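PDB 3FWK: FMN Adenylyltransferase from Candida glabrata, which catalyses transfer of the adenylyl group of ATP to FMN, the last step in making the redox cofactor FAD. Local coordinates for residues K162-H170 with F191-L202. Residues are numbered along the deposited sequence; the frame is centred on the assembly and turned at random.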
ATOM      1  N   LYS A 162     -16.814   2.976  13.132  1.00 15.45           N
ATOM      2  CA  LYS A 162     -16.705   4.386  13.495  1.00 14.32           C
ATOM      3  C   LYS A 162     -15.623   5.091  12.708  1.00 13.43           C
ATOM      4  O   LYS A 162     -15.651   6.337  12.610  1.00 13.61           O
ATOM      5  CB  LYS A 162     -16.414   4.534  14.991  1.00 16.07           C
ATOM      6  CG  LYS A 162     -17.473   3.954  15.925  1.00 18.64           C
ATOM      7  CD  LYS A 162     -18.872   4.517  15.652  0.55 21.42           C
ATOM      8  CE  LYS A 162     -19.942   3.807  16.503  0.55 23.92           C
ATOM      9  NZ  LYS A 162     -21.129   4.668  16.693  0.55 28.09           N
ATOM     10  N   ALA A 163     -14.644   4.353  12.186  1.00 13.26           N
ATOM     11  CA  ALA A 163     -13.473   4.975  11.581  1.00 13.73           C
ATOM     12  C   ALA A 163     -12.909   4.017  10.555  1.00 12.44           C
ATOM     13  O   ALA A 163     -13.028   2.786  10.692  1.00 14.09           O
ATOM     14  CB  ALA A 163     -12.428   5.295  12.652  1.00 14.28           C
ATOM     15  N   ILE A 164     -12.304   4.576   9.503  1.00 12.45           N
ATOM     16  CA  ILE A 164     -11.716   3.779   8.424  1.00 13.31           C
ATOM     17  C   ILE A 164     -10.311   4.299   8.130  1.00 12.17           C
ATOM     18  O   ILE A 164     -10.107   5.508   7.985  1.00 11.98           O
ATOM     19  CB  ILE A 164     -12.575   3.741   7.179  1.00 15.48           C
ATOM     20  CG1 ILE A 164     -13.904   3.066   7.571  1.00 19.32           C
ATOM     21  CG2 ILE A 164     -11.888   2.897   6.085  1.00 18.51           C
ATOM     22  CD1 ILE A 164     -14.794   2.724   6.483  1.00 19.74           C
ATOM     23  N   VAL A 165      -9.363   3.365   8.072  1.00 11.89           N
ATOM     24  CA  VAL A 165      -7.982   3.684   7.758  1.00 12.05           C
ATOM     25  C   VAL A 165      -7.818   3.784   6.241  1.00 11.97           C
ATOM     26  O   VAL A 165      -8.213   2.848   5.507  1.00 12.95           O
ATOM     27  CB  VAL A 165      -7.036   2.612   8.321  1.00 13.05           C
ATOM     28  CG1 VAL A 165      -5.594   2.966   8.000  1.00 14.59           C
ATOM     29  CG2 VAL A 165      -7.231   2.425   9.808  1.00 15.73           C
ATOM     30  N   ILE A 166      -7.234   4.888   5.775  1.00 11.86           N
ATOM     31  CA  ILE A 166      -7.097   5.158   4.341  1.00 12.75           C
ATOM     32  C   ILE A 166      -5.643   5.450   4.020  1.00 12.89           C
ATOM     33  O   ILE A 166      -5.026   6.301   4.652  1.00 12.86           O
ATOM     34  CB  ILE A 166      -7.960   6.334   3.926  1.00 13.92           C
ATOM     35  CG1 ILE A 166      -9.416   5.999   4.209  1.00 17.08           C
ATOM     36  CG2 ILE A 166      -7.834   6.646   2.442  1.00 15.35           C
ATOM     37  CD1 ILE A 166     -10.363   7.139   3.993  1.00 22.16           C
ATOM     38  N   GLY A 167      -5.107   4.802   2.990  0.50 13.46           N
ATOM     39  CA  GLY A 167      -3.661   4.923   2.687  0.50 13.94           C
ATOM     40  C   GLY A 167      -3.243   5.988   1.676  0.50 12.50           C
ATOM     41  O   GLY A 167      -2.325   5.801   0.898  0.50 16.58           O
ATOM     42  N   ILE A 168      -3.868   7.129   1.723  0.50 14.59           N
ATOM     43  CA  ILE A 168      -3.547   8.222   0.813  1.00 13.95           C
ATOM     44  C   ILE A 168      -2.386   9.098   1.286  1.00 11.76           C
ATOM     45  O   ILE A 168      -2.135   9.233   2.503  1.00 12.19           O
ATOM     46  CB  ILE A 168      -4.858   8.977   0.659  1.00 13.94           C
ATOM     47  CG1 ILE A 168      -4.793  10.021  -0.449  1.00 16.21           C
ATOM     48  CG2 ILE A 168      -5.342   9.500   1.996  1.00 15.93           C
ATOM     49  CD1 ILE A 168      -6.174  10.490  -0.907  1.00 16.31           C
ATOM     50  N   ARG A 169      -1.694   9.685   0.330  1.00 12.44           N
ATOM     51  CA  ARG A 169      -0.601  10.616   0.629  1.00 12.23           C
ATOM     52  C   ARG A 169      -0.983  12.005   0.151  1.00 11.58           C
ATOM     53  O   ARG A 169      -1.788  12.175  -0.769  1.00 12.14           O
ATOM     54  CB  ARG A 169       0.712  10.177  -0.064  1.00 13.69           C
ATOM     55  CG  ARG A 169       1.103   8.777   0.329  1.00 14.13           C
ATOM     56  CD  ARG A 169       2.505   8.291  -0.162  1.00 17.12           C
ATOM     57  NE  ARG A 169       2.762   8.415  -1.595  0.60 12.27           N
ATOM     58  CZ  ARG A 169       3.394   9.460  -2.170  0.60 14.27           C
ATOM     59  NH1 ARG A 169       3.828  10.487  -1.458  0.60 14.13           N
ATOM     60  NH2 ARG A 169       3.592   9.465  -3.470  0.60 16.46           N
ATOM     61  N   HIS A 170      -0.357  13.028   0.729  1.00 11.78           N
ATOM     62  CA  HIS A 170      -0.684  14.399   0.283  1.00 12.27           C
ATOM     63  C   HIS A 170      -0.446  14.640  -1.197  1.00 12.66           C
ATOM     64  O   HIS A 170      -1.145  15.457  -1.788  1.00 13.55           O
ATOM     65  CB  HIS A 170       0.116  15.440   1.062  1.00 13.16           C
ATOM     66  CG  HIS A 170      -0.413  15.753   2.422  1.00 13.51           C
ATOM     67  ND1 HIS A 170      -1.728  16.117   2.655  1.00 14.70           N
ATOM     68  CD2 HIS A 170       0.214  15.806   3.619  1.00 14.70           C
ATOM     69  CE1 HIS A 170      -1.890  16.343   3.958  1.00 15.84           C
ATOM     70  NE2 HIS A 170      -0.723  16.173   4.563  1.00 16.13           N
ATOM     71  N   PHE A 191     -18.131   8.596   9.187  1.00 12.50           N
ATOM     72  CA  PHE A 191     -17.076   7.991   9.963  1.00 13.25           C
ATOM     73  C   PHE A 191     -15.898   8.957  10.028  1.00 12.29           C
ATOM     74  O   PHE A 191     -15.858   9.946   9.290  1.00 13.18           O
ATOM     75  CB  PHE A 191     -16.721   6.547   9.476  1.00 18.19           C
ATOM     76  CG  PHE A 191     -16.278   6.433   8.024  1.00 19.55           C
ATOM     77  CD1 PHE A 191     -17.134   5.947   7.017  1.00 20.13           C
ATOM     78  CD2 PHE A 191     -14.939   6.671   7.694  1.00 19.50           C
ATOM     79  CE1 PHE A 191     -16.664   5.834   5.675  1.00 20.92           C
ATOM     80  CE2 PHE A 191     -14.477   6.549   6.374  1.00 20.06           C
ATOM     81  CZ  PHE A 191     -15.347   6.133   5.366  1.00 21.01           C
ATOM     82  N   TYR A 192     -14.942   8.655  10.903  1.00 12.50           N
ATOM     83  CA  TYR A 192     -13.656   9.371  10.880  1.00 12.35           C
ATOM     84  C   TYR A 192     -12.714   8.663   9.909  1.00 11.93           C
ATOM     85  O   TYR A 192     -12.551   7.427   9.961  1.00 13.58           O
ATOM     86  CB  TYR A 192     -13.020   9.335  12.270  1.00 13.40           C
ATOM     87  CG  TYR A 192     -13.466  10.447  13.174  1.00 13.37           C
ATOM     88  CD1 TYR A 192     -12.781  11.656  13.147  1.00 15.06           C
ATOM     89  CD2 TYR A 192     -14.530  10.300  14.071  1.00 15.59           C
ATOM     90  CE1 TYR A 192     -13.127  12.722  13.986  1.00 15.43           C
ATOM     91  CE2 TYR A 192     -14.899  11.383  14.953  1.00 14.50           C
ATOM     92  CZ  TYR A 192     -14.156  12.577  14.866  1.00 15.80           C
ATOM     93  OH  TYR A 192     -14.475  13.653  15.673  1.00 17.61           O
ATOM     94  N   ARG A 193     -12.157   9.418   8.989  1.00 11.53           N
ATOM     95  CA  ARG A 193     -11.017   8.938   8.235  1.00 11.16           C
ATOM     96  C   ARG A 193      -9.754   9.016   9.072  1.00 11.51           C
ATOM     97  O   ARG A 193      -9.468  10.027   9.705  1.00 12.91           O
ATOM     98  CB  ARG A 193     -10.828   9.786   6.979  1.00 12.67           C
ATOM     99  CG  ARG A 193     -12.031   9.752   6.032  1.00 13.04           C
ATOM    100  CD  ARG A 193     -11.771  10.618   4.830  1.00 15.17           C
ATOM    101  NE  ARG A 193     -12.144  11.975   5.171  1.00 14.47           N
ATOM    102  CZ  ARG A 193     -12.178  12.971   4.295  1.00 14.36           C
ATOM    103  NH1 ARG A 193     -11.665  12.812   3.066  1.00 15.28           N
ATOM    104  NH2 ARG A 193     -12.716  14.136   4.653  1.00 15.28           N
ATOM    105  N   LEU A 194      -8.996   7.933   9.054  1.00 10.90           N
ATOM    106  CA  LEU A 194      -7.706   7.812   9.724  1.00 11.53           C
ATOM    107  C   LEU A 194      -6.689   7.722   8.646  1.00 10.73           C
ATOM    108  O   LEU A 194      -6.667   6.753   7.880  1.00 11.57           O
ATOM    109  CB  LEU A 194      -7.699   6.561  10.613  1.00 11.78           C
ATOM    110  CG  LEU A 194      -8.861   6.439  11.602  1.00 12.98           C
ATOM    111  CD1 LEU A 194      -8.816   5.092  12.286  1.00 14.93           C
ATOM    112  CD2 LEU A 194      -8.876   7.586  12.610  1.00 14.60           C
ATOM    113  N   GLN A 195      -5.862   8.769   8.521  1.00 10.75           N
ATOM    114  CA  GLN A 195      -5.003   8.933   7.342  1.00 10.50           C
ATOM    115  C   GLN A 195      -3.574   9.107   7.814  1.00 10.81           C
ATOM    116  O   GLN A 195      -3.069  10.226   7.894  1.00 12.12           O
ATOM    117  CB  GLN A 195      -5.471  10.124   6.510  1.00 11.04           C
ATOM    118  CG  GLN A 195      -6.836   9.800   5.887  1.00 12.24           C
ATOM    119  CD  GLN A 195      -7.626  10.921   5.264  1.00 11.57           C
ATOM    120  OE1 GLN A 195      -8.280  10.694   4.245  1.00 12.83           O
ATOM    121  NE2 GLN A 195      -7.622  12.114   5.866  1.00 12.40           N
ATOM    122  N   PRO A 196      -2.907   8.010   8.184  1.00 10.62           N
ATOM    123  CA  PRO A 196      -1.609   8.095   8.865  1.00 11.75           C
ATOM    124  C   PRO A 196      -0.397   8.084   7.940  1.00 11.00           C
ATOM    125  O   PRO A 196       0.734   7.995   8.448  1.00 12.22           O
ATOM    126  CB  PRO A 196      -1.617   6.831   9.769  1.00 12.63           C
ATOM    127  CG  PRO A 196      -3.009   6.206   9.616  1.00 14.03           C
ATOM    128  CD  PRO A 196      -3.421   6.630   8.241  1.00 11.66           C
ATOM    129  N   LEU A 197      -0.616   8.099   6.621  1.00 10.72           N
ATOM    130  CA  LEU A 197       0.432   7.998   5.618  1.00 10.90           C
ATOM    131  C   LEU A 197       0.617   9.306   4.861  1.00 10.98           C
ATOM    132  O   LEU A 197       1.391   9.375   3.890  1.00 11.66           O
ATOM    133  CB  LEU A 197       0.087   6.872   4.610  1.00 11.81           C
ATOM    134  CG  LEU A 197       1.306   6.175   4.011  1.00 13.23           C
ATOM    135  CD1 LEU A 197       2.048   5.303   5.039  1.00 15.07           C
ATOM    136  CD2 LEU A 197       0.893   5.379   2.777  1.00 15.25           C
ATOM    137  N   LEU A 198      -0.046  10.396   5.288  1.00 11.46           N
ATOM    138  CA  LEU A 198      -0.136  11.584   4.423  1.00 11.59           C
ATOM    139  C   LEU A 198       1.219  12.203   4.115  1.00 11.17           C
ATOM    140  O   LEU A 198       1.446  12.693   3.020  1.00 11.78           O
ATOM    141  CB  LEU A 198      -1.005  12.661   5.097  1.00 11.47           C
ATOM    142  CG  LEU A 198      -2.482  12.308   5.181  1.00 11.54           C
ATOM    143  CD1 LEU A 198      -3.214  13.297   6.104  1.00 13.26           C
ATOM    144  CD2 LEU A 198      -3.112  12.359   3.781  1.00 13.58           C
ATOM    145  N   HIS A 199       2.114  12.162   5.110  1.00 11.35           N
ATOM    146  CA  HIS A 199       3.440  12.791   5.027  1.00 12.58           C
ATOM    147  C   HIS A 199       4.496  11.924   4.321  1.00 11.79           C
ATOM    148  O   HIS A 199       5.631  12.370   4.178  1.00 12.74           O
ATOM    149  CB  HIS A 199       3.937  13.108   6.434  1.00 12.61           C
ATOM    150  CG  HIS A 199       3.924  11.910   7.315  1.00 11.96           C
ATOM    151  ND1 HIS A 199       2.756  11.398   7.823  1.00 12.68           N
ATOM    152  CD2 HIS A 199       4.911  11.066   7.684  1.00 12.96           C
ATOM    153  CE1 HIS A 199       3.037  10.292   8.492  1.00 12.67           C
ATOM    154  NE2 HIS A 199       4.340  10.065   8.423  1.00 12.52           N
ATOM    155  N   TRP A 200       4.162  10.693   3.931  1.00 11.73           N
ATOM    156  CA  TRP A 200       5.117   9.852   3.229  1.00 12.04           C
ATOM    157  C   TRP A 200       5.314  10.351   1.814  1.00 11.34           C
ATOM    158  O   TRP A 200       4.355  10.792   1.178  1.00 14.17           O
ATOM    159  CB  TRP A 200       4.622   8.387   3.207  1.00 11.44           C
ATOM    160  CG  TRP A 200       4.807   7.682   4.485  1.00 10.80           C
ATOM    161  CD1 TRP A 200       4.277   8.023   5.714  1.00 11.23           C
ATOM    162  CD2 TRP A 200       5.637   6.559   4.702  1.00 10.64           C
ATOM    163  NE1 TRP A 200       4.727   7.155   6.683  1.00 11.02           N
ATOM    164  CE2 TRP A 200       5.560   6.246   6.083  1.00 10.34           C
ATOM    165  CE3 TRP A 200       6.425   5.756   3.861  1.00 11.23           C
ATOM    166  CZ2 TRP A 200       6.279   5.194   6.654  1.00 10.84           C
ATOM    167  CZ3 TRP A 200       7.153   4.694   4.443  1.00 11.01           C
ATOM    168  CH2 TRP A 200       7.050   4.416   5.826  1.00 11.37           C
ATOM    169  N   ASN A 201       6.541  10.283   1.316  1.00 11.63           N
ATOM    170  CA  ASN A 201       6.853  10.525  -0.078  1.00 12.18           C
ATOM    171  C   ASN A 201       7.084   9.208  -0.812  1.00 11.60           C
ATOM    172  O   ASN A 201       7.312   8.157  -0.192  1.00 11.70           O
ATOM    173  CB  ASN A 201       8.205  11.336  -0.169  1.00 15.26           C
ATOM    174  CG  ASN A 201       8.270  12.524   0.786  1.00 15.63           C
ATOM    175  OD1 ASN A 201       7.465  13.444   0.660  1.00 17.19           O
ATOM    176  ND2 ASN A 201       9.251  12.523   1.707  1.00 18.88           N
ATOM    177  N   LEU A 202       7.063   9.274  -2.144  1.00 11.06           N
ATOM    178  CA  LEU A 202       7.236   8.094  -2.977  1.00 11.75           C
ATOM    179  C   LEU A 202       8.527   7.353  -2.609  1.00 10.84           C
ATOM    180  O   LEU A 202       8.524   6.131  -2.500  1.00 11.59           O
ATOM    181  CB  LEU A 202       7.227   8.507  -4.448  1.00 12.14           C
ATOM    182  CG  LEU A 202       7.428   7.375  -5.471  1.00 12.42           C
ATOM    183  CD1 LEU A 202       6.382   6.266  -5.289  1.00 13.24           C
ATOM    184  CD2 LEU A 202       7.431   7.958  -6.875  1.00 13.81           C
TER
HETATM  185  O   HOH W   1      -2.975   8.213   4.974  1.00 11.70           O
HETATM  186  O   HOH W   2       5.455  13.394  -0.818  1.00 24.20           O
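I164 lies over the F191 ring, its CD1 above the middle of the face and 3.7 Å from the centroid, a CH-pi contact only 14° off the normal. The phenylalanine reaches it because CG stands between the backbone N and carbonyl carbon (chi1 58°), folding the ring back over the neighbouring strand. R193, on the same face of the sheet as I164, takes CD1 of I166 against its CG at 3.7 Å; on the other face, A163 CB meets L194 CD1 at 3.6 Å. Between these two layers of side chains, 163-165 and 192-194 pair in parallel: I164 N-H bonds to Y192 O and I164 O accepts L194 N-H, with Y192 N to K162 O and I166 N to L194 O at the ends.

Beyond the strands the chains part, and one water bridges them, donating to I166 O and I168 O and accepting L197 N-H. They rejoin where H170 N gives a nearly straight bond (172°) to a lone pair of L198 O, while L198 CB sits over the H170 ring toward its rim. Bent at chi3, R169 brings NH1 to W200 O at 2.7 Å, the acceptor close to the guanidinium plane; salt bridges to D297 and E300 hold the same group.

As a worked example of inner-strand pairing in a Rossmann-like sheet, 163-165 runs between 61-64 and 192-194, with antiparallel 181-183 beyond 192-194 at the edge of the sheet. Helix 69-86 covers V165, helix 31-50 touches L194, and L202 begins helix 202-212.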